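Local coordinates for endonuclease II (Enterobacteria phage t4, PDB 2WSH), which nicks and cleaves cytosine-containing double-stranded DNA in a sequence-specific way with magnesium as cofactor, degrading host DNA to supply nucleotides for phage DNA synthesis, at residues Lys9-Glu14 with Asp50-Ile55; Thr21-Asp26 with Lys32-Pro37; Val42-Ala47 with Lys59-Arg64; Ala85-Ala90 with Val97-Arg102. The protein carries 1 engineered substitution. All coordinates share one frame; numbering follows the deposited sequence.

All four contacts reach one antiparallel sheet, but from different sides and with different chemistry. Interactions 3 and 4 are buried helix-on-strand contacts on the central pair 42-48 and 97-111; 4 is purely apolar, whereas 3 joins apolar packing to a polar edge at a phosphate. Interaction 1 is partly buried: helix 8-14 touches strand 51-58 mainly through one isoleucine-leucine pair. Interaction 2 lies at the surface, where the loop 32-37 turns back along strand 18-23 with a direct backbone bond and a bridging water. Interactions 1 and 3 share hairpin strands 42-48 and 51-58, whose tyrosines Y44 and Y54 meet the same phosphate. Interactions 2 and 4 join through backbone bonds between T21 and F99 and between L23 and V97.

Interaction 1. Residues Lys9-Glu14 with Asp50-Ile55; sequences KEIATE and DELVYI. With PO4 (phosphate ion), chain E.
K9 meets D50 through the backbone: K9 N lies 4.5 Å from D50 O, too far for a hydrogen bond, and the extended lysine side chain leads off the helix away from the strand. Two residues on, I11 makes the main side-chain contact. Its CG1 branch stands anti to the carbonyl carbon (chi1 -63°), which sends CD1 out from the helix to lie 3.8 Å from CD2 of L52. The same I11 CD1 is 4.1 Å from L52 CB, so one methyl spans the base and one branch of the leucine, and the two side chains cross at about a right angle. No hydrogen bond joins the segments, and they bury just 104 Å² together.

Farther along the strand, V53 and Y54 both face I46, a classic beta bulge. Y54 OH approaches phosphate O1 in the ring plane at 2.5 Å, a very short value to be read with caution. Strand 51-58 carries the Y-I-G part of the GIY-YIG signature. F132 of helix 121-132 packs on both I11 and L52, while L52 also touches A45 of the adjacent strand 42-48.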
# COMPACT_ATOMS: atom_id res chain seq x y z
N LYS A 9 8.17 25.97 13.97
CA LYS A 9 8.14 25.24 15.24
C LYS A 9 6.95 24.28 15.29
O LYS A 9 7.10 23.11 15.65
CB LYS A 9 8.07 26.20 16.42
CG LYS A 9 7.76 25.52 17.75
CD LYS A 9 7.88 26.47 18.93
CE LYS A 9 7.73 25.72 20.25
NZ LYS A 9 8.00 26.60 21.42
N GLU A 10 5.78 24.79 14.92
CA GLU A 10 4.55 24.02 15.00
C GLU A 10 4.45 23.01 13.87
O GLU A 10 4.01 21.87 14.07
CB GLU A 10 3.35 24.97 14.97
CG GLU A 10 3.51 26.14 15.92
CD GLU A 10 2.58 27.29 15.59
OE1 GLU A 10 1.38 27.04 15.32
OE2 GLU A 10 3.04 28.45 15.60
N ILE A 11 4.85 23.42 12.67
CA ILE A 11 4.85 22.52 11.53
C ILE A 11 5.77 21.33 11.79
O ILE A 11 5.41 20.18 11.52
CB ILE A 11 5.27 23.25 10.24
CG1 ILE A 11 4.26 24.35 9.91
CG2 ILE A 11 5.38 22.28 9.08
CD1 ILE A 11 4.62 25.18 8.70
N ALA A 12 6.95 21.61 12.33
CA ALA A 12 7.95 20.57 12.57
C ALA A 12 7.43 19.45 13.48
O ALA A 12 7.73 18.28 13.26
CB ALA A 12 9.21 21.18 13.15
N THR A 13 6.64 19.81 14.49
CA THR A 13 6.12 18.83 15.43
C THR A 13 4.90 18.10 14.88
O THR A 13 4.75 16.89 15.06
CB THR A 13 5.79 19.46 16.80
OG1 THR A 13 5.30 18.44 17.69
CG2 THR A 13 4.75 20.55 16.66
N GLU A 14 4.03 18.83 14.19
CA GLU A 14 2.81 18.27 13.64
C GLU A 14 3.10 17.26 12.52
O GLU A 14 2.37 16.28 12.35
CB GLU A 14 1.89 19.38 13.13
CG GLU A 14 0.47 18.95 12.84
CD GLU A 14 -0.44 20.12 12.50
OE1 GLU A 14 -1.59 19.89 12.10
OE2 GLU A 14 0.01 21.28 12.65
N ASP A 50 12.61 31.07 11.19
CA ASP A 50 11.63 30.12 11.72
C ASP A 50 10.34 30.03 10.91
O ASP A 50 9.38 29.39 11.34
CB ASP A 50 11.31 30.44 13.19
CG ASP A 50 12.53 30.37 14.08
OD1 ASP A 50 13.26 29.36 14.02
OD2 ASP A 50 12.77 31.34 14.84
N GLU A 51 10.31 30.67 9.75
CA GLU A 51 9.09 30.72 8.95
C GLU A 51 9.28 29.94 7.65
O GLU A 51 10.26 30.14 6.93
CB GLU A 51 8.65 32.16 8.69
CG GLU A 51 8.37 32.93 9.98
CD GLU A 51 7.85 34.33 9.74
OE1 GLU A 51 7.09 34.54 8.76
OE2 GLU A 51 8.20 35.23 10.53
N LEU A 52 8.34 29.04 7.37
CA LEU A 52 8.40 28.19 6.19
C LEU A 52 8.35 29.01 4.91
O LEU A 52 7.41 29.78 4.71
CB LEU A 52 7.24 27.20 6.21
CG LEU A 52 7.15 26.19 5.07
CD1 LEU A 52 8.31 25.22 5.14
CD2 LEU A 52 5.82 25.44 5.12
N VAL A 53 9.35 28.85 4.05
CA VAL A 53 9.34 29.54 2.76
C VAL A 53 9.27 28.59 1.57
O VAL A 53 8.91 29.00 0.47
CB VAL A 53 10.54 30.49 2.60
CG1 VAL A 53 10.54 31.53 3.71
CG2 VAL A 53 11.86 29.71 2.59
N TYR A 54 9.61 27.32 1.78
CA TYR A 54 9.70 26.40 0.66
C TYR A 54 9.59 24.93 1.06
O TYR A 54 10.18 24.50 2.05
CB TYR A 54 11.01 26.62 -0.09
CG TYR A 54 11.17 25.76 -1.34
CD1 TYR A 54 10.47 26.06 -2.50
CD2 TYR A 54 12.02 24.66 -1.35
CE1 TYR A 54 10.60 25.29 -3.64
CE2 TYR A 54 12.17 23.88 -2.49
CZ TYR A 54 11.45 24.21 -3.63
OH TYR A 54 11.59 23.44 -4.77
N ILE A 55 8.84 24.18 0.27
CA ILE A 55 8.77 22.73 0.41
C ILE A 55 9.36 22.08 -0.83
O ILE A 55 8.89 22.34 -1.95
CB ILE A 55 7.31 22.24 0.56
CG1 ILE A 55 6.75 22.63 1.93
CG2 ILE A 55 7.23 20.73 0.38
CD1 ILE A 55 7.33 21.83 3.07
P PO4 E . 14.40 21.21 -5.88
O1 PO4 E . 13.08 21.53 -5.22
O2 PO4 E . 14.27 19.94 -6.70
O3 PO4 E . 14.84 22.34 -6.79
O4 PO4 E . 15.41 21.02 -4.79

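Interaction 2. Residues Thr21-Asp26 with Lys32-Pro37; sequences TELELD and KQLSIP
L34 lays its CD2 methyl over the end of L23, with L34 CD2 3.9 Å from L23 CD2 and the two side chains at a slant. That L34 methyl also sits 4.1 Å from the carbonyl oxygen E22 O, so it covers backbone as well as side chain. Next to it, I36 turns its CG2 branch to T21, reaching T21 OG1 and CB equally at 4.0 Å; here the side chains cross at about a right angle. T21 OG1 itself makes a weak bond to E22 O.

The two segments run nearly antiparallel, 159° apart end to end, as the chain leaves strand 18-23, turns through 27-31 and comes back. One direct backbone bond joins the returning chain to the outgoing one: K32 N donates to E24 O over 3.1 Å, with the donor almost in line with the carbonyl (C=O...N 173°). In place of the reciprocal bond, a water accepts from E24 N and donates to K32 O.

Beyond CB, the K32 chain runs extended over the 24-26 backbone, its CG 4.0 Å from D26 CB and its CE 3.9 Å from L25 O. K32 NZ and E24 OE2 remain 4.6 Å apart, opposite charges near but not in contact. D26 OD1 accepts from S30 N within the turn, and L34 packs on I65 and N66 of helix 61-73.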
# COMPACT_ATOMS: atom_id res chain seq x y z
N THR A 21 19.98 20.90 8.99
CA THR A 21 21.13 21.78 9.11
C THR A 21 20.76 23.25 9.02
O THR A 21 19.62 23.60 8.72
CB THR A 21 22.23 21.47 8.06
OG1 THR A 21 23.43 22.18 8.39
CG2 THR A 21 21.77 21.89 6.67
N GLU A 22 21.74 24.10 9.28
CA GLU A 22 21.57 25.54 9.20
C GLU A 22 22.67 26.09 8.32
O GLU A 22 23.78 25.55 8.30
CB GLU A 22 21.65 26.15 10.61
CG GLU A 22 21.62 27.67 10.66
CD GLU A 22 21.42 28.18 12.08
OE1 GLU A 22 20.93 27.41 12.93
OE2 GLU A 22 21.75 29.36 12.34
N LEU A 23 22.38 27.14 7.56
CA LEU A 23 23.40 27.79 6.74
C LEU A 23 23.90 29.05 7.43
O LEU A 23 23.12 29.76 8.07
CB LEU A 23 22.85 28.13 5.35
CG LEU A 23 22.41 26.95 4.48
CD1 LEU A 23 22.04 27.44 3.10
CD2 LEU A 23 23.52 25.91 4.40
N GLU A 24 25.19 29.32 7.31
CA GLU A 24 25.78 30.48 7.97
C GLU A 24 26.98 31.04 7.20
O GLU A 24 27.83 30.29 6.72
CB GLU A 24 26.16 30.14 9.41
CG GLU A 24 26.80 28.77 9.58
CD GLU A 24 26.64 28.23 10.98
OE1 GLU A 24 25.84 28.80 11.76
OE2 GLU A 24 27.30 27.22 11.32
N LEU A 25 27.02 32.36 7.09
CA LEU A 25 28.12 33.05 6.42
C LEU A 25 29.31 33.20 7.36
O LEU A 25 29.13 33.39 8.56
CB LEU A 25 27.67 34.44 5.95
CG LEU A 25 26.57 34.51 4.89
CD1 LEU A 25 26.10 35.94 4.71
CD2 LEU A 25 27.05 33.92 3.57
N ASP A 26 30.52 33.10 6.82
CA ASP A 26 31.72 33.32 7.61
C ASP A 26 32.15 34.79 7.54
O ASP A 26 31.45 35.62 6.97
CB ASP A 26 32.87 32.39 7.19
CG ASP A 26 33.34 32.63 5.77
OD1 ASP A 26 33.12 33.74 5.24
OD2 ASP A 26 33.96 31.72 5.18
N LYS A 32 29.85 28.55 5.19
CA LYS A 32 30.74 27.53 5.75
C LYS A 32 30.35 26.14 5.26
O LYS A 32 29.20 25.91 4.87
CB LYS A 32 30.71 27.57 7.28
CG LYS A 32 31.03 28.93 7.88
CD LYS A 32 31.05 28.86 9.40
CE LYS A 32 31.00 30.24 10.03
NZ LYS A 32 30.83 30.16 11.51
N GLN A 33 31.31 25.22 5.28
CA GLN A 33 31.06 23.85 4.87
C GLN A 33 30.08 23.15 5.81
O GLN A 33 29.87 23.59 6.95
CB GLN A 33 32.36 23.05 4.80
CG GLN A 33 33.22 23.39 3.60
CD GLN A 33 34.61 22.78 3.70
OE1 GLN A 33 34.77 21.56 3.69
NE2 GLN A 33 35.62 23.64 3.78
N LEU A 34 29.48 22.07 5.34
CA LEU A 34 28.48 21.35 6.10
C LEU A 34 28.96 19.96 6.48
O LEU A 34 29.21 19.12 5.62
CB LEU A 34 27.18 21.25 5.30
CG LEU A 34 26.66 22.55 4.70
CD1 LEU A 34 25.45 22.26 3.82
CD2 LEU A 34 26.31 23.55 5.79
N SER A 35 29.11 19.73 7.78
CA SER A 35 29.40 18.39 8.28
C SER A 35 28.09 17.75 8.71
O SER A 35 27.57 18.03 9.80
CB SER A 35 30.39 18.44 9.44
OG SER A 35 31.06 17.20 9.59
N ILE A 36 27.53 16.92 7.84
CA ILE A 36 26.22 16.33 8.06
C ILE A 36 26.15 14.94 7.43
O ILE A 36 26.69 14.72 6.35
CB ILE A 36 25.12 17.21 7.45
CG1 ILE A 36 25.49 17.61 6.02
CG2 ILE A 36 24.88 18.45 8.30
CD1 ILE A 36 24.66 18.74 5.46
N PRO A 37 25.48 14.01 8.12
CA PRO A 37 25.27 12.68 7.54
C PRO A 37 24.29 12.80 6.38
O PRO A 37 23.60 13.82 6.28
CB PRO A 37 24.62 11.89 8.68
CG PRO A 37 24.82 12.72 9.92
CD PRO A 37 24.86 14.13 9.45
O HOH W 1 26.81 26.79 6.44

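Interaction 3. Residues Val42-Ala47 with Lys59-Arg64; sequences VIYAIA and KNLRKR. With PO4 (phosphate ion), chain E.
V42 and L61 touch where strand 42-47 passes the start of the helix at 61-64, the nearest backbone approach being V42 CA to K59 CA at 6.7 Å, and no hydrogen bond crosses between the segments. L61 CB meets V42 CG2 at 4.2 Å. The leucine's CG stands anti to the backbone N (chi1 -173°), carrying CD1 to the root of Y44, 3.7 Å from Y44 CB, with the two side chains slanting past each other. R64, one helical turn later, passes Y44 at about a right angle, its CG 3.8 Å from Y44 OH, and its guanidinium plane stands 76° from the ring.

The helix start is secured by N60 at the N-cap: K63 N donates to N60 OD1 at 3.2 Å, coming from above the amide plane, and R64 N bonds to N60 O.

At the far end of both side chains lies a phosphate, probably from the crystallisation liquor. Its O4 lies in the plane of the Y44 ring and accepts from Y44 OH and, in the conformer of R64 given, from NH1; both lengths are very short and doubtful in detail. Y44 OH has a second partner in Y68 OH, R64 NH1 also bonds to K57 O, and Y54 OH and K83 NZ also hydrogen-bond the phosphate. A hydroxyl and a guanidinium held on one oxygen are consistent with a seat for a DNA phosphate in this GIY-YIG nuclease.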
# COMPACT_ATOMS: atom_id res chain seq x y z
N VAL A 42 13.39 12.33 0.94
CA VAL A 42 12.68 13.12 1.94
C VAL A 42 11.97 14.33 1.34
O VAL A 42 12.30 14.81 0.26
CB VAL A 42 13.64 13.66 3.02
CG1 VAL A 42 14.30 12.52 3.77
CG2 VAL A 42 14.68 14.58 2.39
N ILE A 43 10.98 14.82 2.09
CA ILE A 43 10.45 16.15 1.88
C ILE A 43 11.33 17.07 2.71
O ILE A 43 11.58 16.79 3.88
CB ILE A 43 9.00 16.27 2.36
CG1 ILE A 43 8.08 15.43 1.48
CG2 ILE A 43 8.56 17.73 2.40
CD1 ILE A 43 8.10 15.84 0.02
N TYR A 44 11.82 18.14 2.11
CA TYR A 44 12.59 19.09 2.90
C TYR A 44 11.90 20.44 2.97
O TYR A 44 11.10 20.80 2.11
CB TYR A 44 14.04 19.20 2.41
CG TYR A 44 14.27 19.91 1.09
CD1 TYR A 44 14.56 21.26 1.06
CD2 TYR A 44 14.24 19.21 -0.11
CE1 TYR A 44 14.80 21.91 -0.14
CE2 TYR A 44 14.47 19.86 -1.31
CZ TYR A 44 14.75 21.21 -1.32
OH TYR A 44 14.99 21.86 -2.50
N ALA A 45 12.20 21.17 4.04
CA ALA A 45 11.58 22.46 4.26
C ALA A 45 12.67 23.49 4.49
O ALA A 45 13.62 23.25 5.24
CB ALA A 45 10.64 22.40 5.45
N ILE A 46 12.55 24.63 3.83
CA ILE A 46 13.45 25.74 4.08
C ILE A 46 12.73 26.73 4.97
O ILE A 46 11.59 27.10 4.69
CB ILE A 46 13.88 26.42 2.77
CG1 ILE A 46 14.50 25.40 1.82
CG2 ILE A 46 14.87 27.55 3.06
CD1 ILE A 46 15.09 26.01 0.56
N ALA A 47 13.40 27.14 6.04
CA ALA A 47 12.82 28.09 6.99
C ALA A 47 13.73 29.30 7.15
O ALA A 47 14.94 29.17 7.30
CB ALA A 47 12.60 27.43 8.34
N LYS A 59 15.93 12.99 -3.60
CA LYS A 59 16.44 11.64 -3.39
C LYS A 59 17.68 11.67 -2.49
O LYS A 59 18.09 10.64 -1.97
CB LYS A 59 16.81 11.00 -4.73
CG LYS A 59 15.64 10.75 -5.68
CD LYS A 59 16.15 10.59 -7.11
CE LYS A 59 15.02 10.40 -8.11
NZ LYS A 59 14.68 8.96 -8.35
N ASN A 60 18.26 12.85 -2.33
CA ASN A 60 19.54 13.00 -1.64
C ASN A 60 19.74 14.41 -1.10
O ASN A 60 20.15 15.32 -1.82
CB ASN A 60 20.68 12.63 -2.60
CG ASN A 60 22.03 12.59 -1.93
OD1 ASN A 60 22.27 13.27 -0.93
ND2 ASN A 60 22.94 11.81 -2.49
N LEU A 61 19.47 14.58 0.19
CA LEU A 61 19.41 15.92 0.79
C LEU A 61 20.77 16.60 0.93
O LEU A 61 20.88 17.81 0.73
CB LEU A 61 18.70 15.87 2.15
CG LEU A 61 18.42 17.21 2.81
CD1 LEU A 61 17.58 18.10 1.89
CD2 LEU A 61 17.73 17.01 4.15
N ARG A 62 21.80 15.83 1.28
CA ARG A 62 23.12 16.42 1.43
C ARG A 62 23.58 16.99 0.10
O ARG A 62 24.19 18.06 0.04
CB ARG A 62 24.13 15.39 1.96
CG ARG A 62 25.44 16.02 2.44
CD ARG A 62 26.35 15.00 3.09
NE ARG A 62 26.87 14.02 2.13
CZ ARG A 62 27.68 13.02 2.45
NH1 ARG A 62 28.08 12.86 3.71
NH2 ARG A 62 28.11 12.18 1.51
N LYS A 63 23.28 16.28 -0.98
CA LYS A 63 23.62 16.76 -2.31
C LYS A 63 22.86 18.03 -2.68
O LYS A 63 23.44 18.98 -3.22
CB LYS A 63 23.41 15.68 -3.37
CG LYS A 63 24.68 14.92 -3.73
CD LYS A 63 24.49 14.04 -4.96
CE LYS A 63 24.24 14.88 -6.21
NZ LYS A 63 24.23 14.04 -7.45
N ARG A 64 21.56 18.04 -2.40
CA ARG A 64 20.70 19.18 -2.72
C ARG A 64 21.13 20.46 -1.99
O ARG A 64 21.21 21.53 -2.59
CB ARG A 64 19.24 18.86 -2.42
CG ARG A 64 18.25 19.93 -2.87
CD ARG A 64 18.18 20.02 -4.39
NE ARG A 64 18.10 18.70 -5.02
CZ ARG A 64 16.98 18.03 -5.24
NH1 ARG A 64 15.81 18.54 -4.88
NH2 ARG A 64 17.03 16.84 -5.81
P PO4 E . 14.40 21.21 -5.88
O1 PO4 E . 13.08 21.53 -5.22
O2 PO4 E . 14.27 19.94 -6.70
O3 PO4 E . 14.84 22.34 -6.79
O4 PO4 E . 15.41 21.02 -4.79

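Interaction 4. Residues Ala85-Ala90 with Val97-Arg102; sequences ALIHSA and VEFYAR
A90 and V97 anchor a purely apolar helix-on-strand contact in the protein interior, where helix 82-92 packs beside the start of the long strand 97-111. The axes of the 85-90 and 97-102 segments approach to 10.1 Å, with their directions 131° apart, and no hydrogen bond joins them. All four touching residues are buried, yet they bury a modest 141 Å² between them, as expected when the strand is met near its first residue and then runs off.

V97 divides its two branches between two helix residues. Its CG1, anti to the backbone N (chi1 178°), faces I87, with V97 CG1 4.3 Å from I87 CG2. Its other branch, CG2, goes to the smaller neighbour and lies 4.0 Å from A90 CB. I87 and A90 are three positions apart and so present one face of the helix. The F99 side chain, two residues along the strand, reaches back until its CZ is 4.4 Å from I87 CD1, a methyl that comes at the ring obliquely. Within the helix, L86 O takes two bonds from the same side of its plane, from A90 N and from S89 OG, the latter at 3.0 Å; this ties the serine hydroxyl to its own helix.

I48 of strand 42-48 touches both A90 and V97. L23 of strand 18-23 lies against I87 and F99 together, and helix 61-73 contributes Y68 and I72 to I87 and I65 to F99.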
# COMPACT_ATOMS: atom_id res chain seq x y z
N ALA A 85 19.25 32.60 -4.97
CA ALA A 85 19.33 34.05 -4.83
C ALA A 85 18.53 34.53 -3.62
O ALA A 85 18.92 35.48 -2.94
CB ALA A 85 18.85 34.74 -6.09
N LEU A 86 17.39 33.88 -3.37
CA LEU A 86 16.57 34.23 -2.21
C LEU A 86 17.27 33.85 -0.91
O LEU A 86 17.24 34.60 0.06
CB LEU A 86 15.21 33.53 -2.31
CG LEU A 86 14.28 34.03 -3.43
CD1 LEU A 86 13.34 32.93 -3.89
CD2 LEU A 86 13.50 35.25 -2.98
N ILE A 87 17.89 32.68 -0.91
CA ILE A 87 18.65 32.21 0.25
C ILE A 87 19.80 33.16 0.56
O ILE A 87 20.06 33.48 1.72
CB ILE A 87 19.20 30.79 0.01
CG1 ILE A 87 18.06 29.77 -0.09
CG2 ILE A 87 20.18 30.40 1.11
CD1 ILE A 87 18.51 28.40 -0.59
N HIS A 88 20.49 33.62 -0.48
CA HIS A 88 21.64 34.49 -0.29
C HIS A 88 21.26 35.86 0.28
O HIS A 88 21.97 36.40 1.13
CB HIS A 88 22.43 34.65 -1.59
CG HIS A 88 23.75 35.34 -1.41
ND1 HIS A 88 24.26 36.22 -2.34
CD2 HIS A 88 24.64 35.30 -0.39
CE1 HIS A 88 25.43 36.67 -1.91
NE2 HIS A 88 25.68 36.13 -0.73
N SER A 89 20.14 36.41 -0.18
CA SER A 89 19.68 37.70 0.33
C SER A 89 19.16 37.56 1.76
O SER A 89 19.26 38.49 2.56
CB SER A 89 18.63 38.32 -0.59
OG SER A 89 17.50 37.49 -0.72
N ALA A 90 18.61 36.39 2.09
CA ALA A 90 18.21 36.12 3.47
C ALA A 90 19.45 36.12 4.35
O ALA A 90 19.48 36.78 5.40
CB ALA A 90 17.48 34.80 3.57
N VAL A 97 18.76 30.77 8.36
CA VAL A 97 18.30 29.90 7.28
C VAL A 97 18.45 28.44 7.65
O VAL A 97 19.57 27.93 7.80
CB VAL A 97 19.10 30.15 5.98
CG1 VAL A 97 18.63 29.19 4.88
CG2 VAL A 97 18.96 31.60 5.53
N GLU A 98 17.32 27.75 7.79
CA GLU A 98 17.33 26.37 8.25
C GLU A 98 16.68 25.41 7.26
O GLU A 98 15.73 25.77 6.56
CB GLU A 98 16.61 26.26 9.60
CG GLU A 98 17.26 27.06 10.72
CD GLU A 98 16.43 27.06 11.98
OE1 GLU A 98 15.26 27.51 11.94
OE2 GLU A 98 16.94 26.60 13.03
N PHE A 99 17.20 24.19 7.21
CA PHE A 99 16.60 23.12 6.45
C PHE A 99 16.09 22.04 7.39
O PHE A 99 16.81 21.60 8.29
CB PHE A 99 17.63 22.51 5.49
CG PHE A 99 17.96 23.38 4.32
CD1 PHE A 99 17.33 23.19 3.11
CD2 PHE A 99 18.89 24.40 4.44
CE1 PHE A 99 17.64 23.99 2.02
CE2 PHE A 99 19.19 25.21 3.37
CZ PHE A 99 18.57 25.00 2.16
N TYR A 100 14.84 21.64 7.20
CA TYR A 100 14.25 20.51 7.92
C TYR A 100 14.00 19.37 6.94
O TYR A 100 13.82 19.59 5.75
CB TYR A 100 12.93 20.92 8.56
CG TYR A 100 13.07 21.81 9.77
CD1 TYR A 100 12.78 21.34 11.05
CD2 TYR A 100 13.48 23.13 9.64
CE1 TYR A 100 12.89 22.15 12.16
CE2 TYR A 100 13.60 23.95 10.75
CZ TYR A 100 13.30 23.46 12.00
OH TYR A 100 13.42 24.27 13.11
N ALA A 101 13.97 18.15 7.45
CA ALA A 101 13.69 16.99 6.61
C ALA A 101 12.59 16.12 7.21
O ALA A 101 12.58 15.87 8.41
CB ALA A 101 14.95 16.17 6.40
N ARG A 102 11.68 15.66 6.36
CA ARG A 102 10.65 14.71 6.76
C ARG A 102 10.85 13.41 5.99
O ARG A 102 10.69 13.38 4.77
CB ARG A 102 9.25 15.28 6.51
CG ARG A 102 8.14 14.24 6.56
CD ARG A 102 6.77 14.87 6.35
NE ARG A 102 5.74 13.88 6.02
CZ ARG A 102 4.93 13.32 6.91
NH1 ARG A 102 5.00 13.65 8.19
NH2 ARG A 102 4.04 12.42 6.51